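Local coordinates for protein mannose-specific lectin 3 chain 1 (Crocus vernus, PDB 3MEZ) that serves as the domain 1 chain of a heterotetrameric bulb-type lectin that probably binds mannose and probably agglutinates trypsin-treated rabbit erythrocytes weakly, at residues I11-Q16 against D51-L56. Residues are numbered along the deposited sequence; the frame is centred on the assembly and turned at random.
Sequences IHTDNQ and DCTLRL. Unlike the reference sequence in segment 11-16: H12 (reference Ser). Unlike the reference sequence in segment 51-56: D51 (reference Asn).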
loop_
_atom_site.group_PDB
_atom_site.type_symbol
_atom_site.label_atom_id
_atom_site.label_comp_id
_atom_site.label_asym_id
_atom_site.label_seq_id
_atom_site.Cartn_x
_atom_site.Cartn_y
_atom_site.Cartn_z
ATOM N N ILE A 11 -7.628 -22.737 19.972
ATOM C CA ILE A 11 -8.134 -23.365 18.754
ATOM C C ILE A 11 -8.503 -24.790 19.109
ATOM O O ILE A 11 -7.691 -25.548 19.490
ATOM C CB ILE A 11 -7.130 -23.375 17.602
ATOM C CG1 ILE A 11 -6.799 -21.975 17.170
ATOM C CG2 ILE A 11 -7.644 -24.118 16.393
ATOM C CD1 ILE A 11 -5.638 -21.932 16.323
ATOM N N HIS A 12 -9.764 -25.117 18.948
ATOM C CA HIS A 12 -10.287 -26.434 19.242
ATOM C C HIS A 12 -10.000 -27.490 18.204
ATOM O O HIS A 12 -9.496 -27.227 17.167
ATOM C CB HIS A 12 -11.764 -26.330 19.507
ATOM C CG HIS A 12 -12.116 -25.072 20.182
ATOM N ND1 HIS A 12 -11.903 -24.886 21.519
ATOM C CD2 HIS A 12 -12.533 -23.886 19.694
ATOM C CE1 HIS A 12 -12.228 -23.650 21.843
ATOM N NE2 HIS A 12 -12.616 -23.020 20.750
ATOM N N THR A 13 -10.328 -28.709 18.525
ATOM C CA THR A 13 -10.032 -29.788 17.635
ATOM C C THR A 13 -10.770 -29.577 16.312
ATOM O O THR A 13 -11.910 -29.198 16.269
ATOM C CB THR A 13 -10.389 -31.136 18.268
ATOM O OG1 THR A 13 -9.834 -31.199 19.576
ATOM C CG2 THR A 13 -9.903 -32.268 17.446
ATOM N N ASP A 14 -10.030 -29.771 15.243
ATOM C CA ASP A 14 -10.489 -29.607 13.891
ATOM C C ASP A 14 -10.944 -28.195 13.509
ATOM O O ASP A 14 -11.704 -28.016 12.621
ATOM C CB ASP A 14 -11.520 -30.640 13.537
ATOM C CG ASP A 14 -10.909 -31.951 13.202
ATOM O OD1 ASP A 14 -9.850 -31.965 12.621
ATOM O OD2 ASP A 14 -11.477 -32.947 13.547
ATOM N N ASN A 15 -10.437 -27.209 14.207
ATOM C CA ASN A 15 -10.613 -25.831 13.843
ATOM C C ASN A 15 -9.259 -25.285 13.414
ATOM O O ASN A 15 -8.295 -25.914 13.605
ATOM C CB ASN A 15 -11.145 -24.993 14.975
ATOM C CG ASN A 15 -12.567 -25.299 15.326
ATOM O OD1 ASN A 15 -13.160 -24.613 16.102
ATOM N ND2 ASN A 15 -13.090 -26.318 14.784
ATOM N N GLN A 16 -9.248 -24.103 12.819
ATOM C CA GLN A 16 -8.064 -23.527 12.225
ATOM C C GLN A 16 -8.096 -22.019 12.132
ATOM O O GLN A 16 -9.140 -21.449 12.122
ATOM C CB GLN A 16 -7.863 -24.106 10.842
ATOM C CG GLN A 16 -8.946 -23.777 9.882
ATOM C CD GLN A 16 -9.181 -24.841 8.866
ATOM O OE1 GLN A 16 -8.961 -24.646 7.698
ATOM N NE2 GLN A 16 -9.661 -25.942 9.299
ATOM N N ASP A 51 -8.412 -35.384 21.298
ATOM C CA ASP A 51 -9.212 -34.194 21.458
ATOM C C ASP A 51 -8.309 -32.987 21.709
ATOM O O ASP A 51 -8.581 -32.186 22.512
ATOM C CB ASP A 51 -10.247 -34.352 22.550
ATOM C CG ASP A 51 -11.408 -35.249 22.124
ATOM O OD1 ASP A 51 -11.720 -35.302 20.945
ATOM O OD2 ASP A 51 -11.987 -35.915 22.965
ATOM N N CYS A 52 -7.219 -32.929 20.985
ATOM C CA CYS A 52 -6.228 -31.906 21.194
ATOM C C CYS A 52 -6.665 -30.484 20.820
ATOM O O CYS A 52 -7.423 -30.284 19.900
ATOM C CB CYS A 52 -4.926 -32.272 20.492
ATOM S SG CYS A 52 -4.132 -33.801 20.926
ATOM N N THR A 53 -6.108 -29.534 21.556
ATOM C CA THR A 53 -6.347 -28.135 21.400
ATOM C C THR A 53 -5.062 -27.321 21.490
ATOM O O THR A 53 -4.103 -27.732 22.051
ATOM C CB THR A 53 -7.306 -27.604 22.453
ATOM O OG1 THR A 53 -6.651 -27.597 23.701
ATOM C CG2 THR A 53 -8.565 -28.432 22.548
ATOM N N LEU A 54 -5.121 -26.142 20.921
ATOM C CA LEU A 54 -4.004 -25.252 20.760
ATOM C C LEU A 54 -4.236 -23.938 21.472
ATOM O O LEU A 54 -5.180 -23.288 21.208
ATOM C CB LEU A 54 -3.871 -24.944 19.264
ATOM C CG LEU A 54 -2.621 -24.416 18.603
ATOM C CD1 LEU A 54 -2.797 -23.032 18.213
ATOM C CD2 LEU A 54 -1.379 -24.557 19.406
ATOM N N ARG A 55 -3.304 -23.549 22.310
ATOM C CA ARG A 55 -3.346 -22.328 23.076
ATOM C C ARG A 55 -2.085 -21.468 22.831
ATOM O O ARG A 55 -1.080 -21.995 22.571
ATOM C CB ARG A 55 -3.438 -22.708 24.547
ATOM C CG ARG A 55 -3.366 -21.613 25.482
ATOM C CD ARG A 55 -3.591 -22.067 26.922
ATOM N NE ARG A 55 -2.401 -21.881 27.722
ATOM C CZ ARG A 55 -2.148 -22.438 28.904
ATOM N NH1 ARG A 55 -1.007 -22.174 29.495
ATOM N NH2 ARG A 55 -3.009 -23.253 29.491
ATOM N N LEU A 56 -2.205 -20.154 22.907
ATOM C CA LEU A 56 -1.079 -19.253 22.901
ATOM C C LEU A 56 -0.943 -18.750 24.310
ATOM O O LEU A 56 -1.837 -18.164 24.843
ATOM C CB LEU A 56 -1.357 -18.062 22.010
ATOM C CG LEU A 56 -0.353 -17.255 21.217
ATOM C CD1 LEU A 56 -0.500 -15.802 21.420
ATOM C CD2 LEU A 56 1.013 -17.701 21.328
#
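H12 meets T53 through its backbone, CA lying 4.2 Å from CG2 of T53, while its CB points away from strand 53-56. The imidazole instead has OD1 of N15 at its edge, in the ring plane, 3.7 Å from CD2 of H12. The ND2 end of the N15 amide donates to O of D14 over 3.1 Å, nearly straight at 172°; that oxygen lies almost in the amide plane, while ND2 sits above the plane of the D14 carbonyl. Both side chains belong to a type II turn, H12 to N15, closed by the backbone bond from N15 N to H12 O.

I11 and L54 form an antiparallel hydrogen-bonded pair. I11 N donates to O of L54 at 2.8 Å, and L54 N returns a bond to O of I11. This pairing makes strand 10-11 the outermost strand of a four-stranded antiparallel sheet, next to 53-56, consistent with the beta-prism II fold of bulb-type lectins. The two side chains run alongside each other, CD1 of I11 touching CD1 of L54 at 3.6 Å, and both pack on L5 in the buried interior.

Beyond the pair, T13 OG1 donates to O of C52 at 2.6 Å. CB of T13 points toward segment 51-56, and with chi1 at -49° OG1 stands opposite the T13 carbonyl carbon, where it meets O of C52; the hydroxyl approaches 42° above the carbonyl plane. C52 is itself disulfide-bonded to C30.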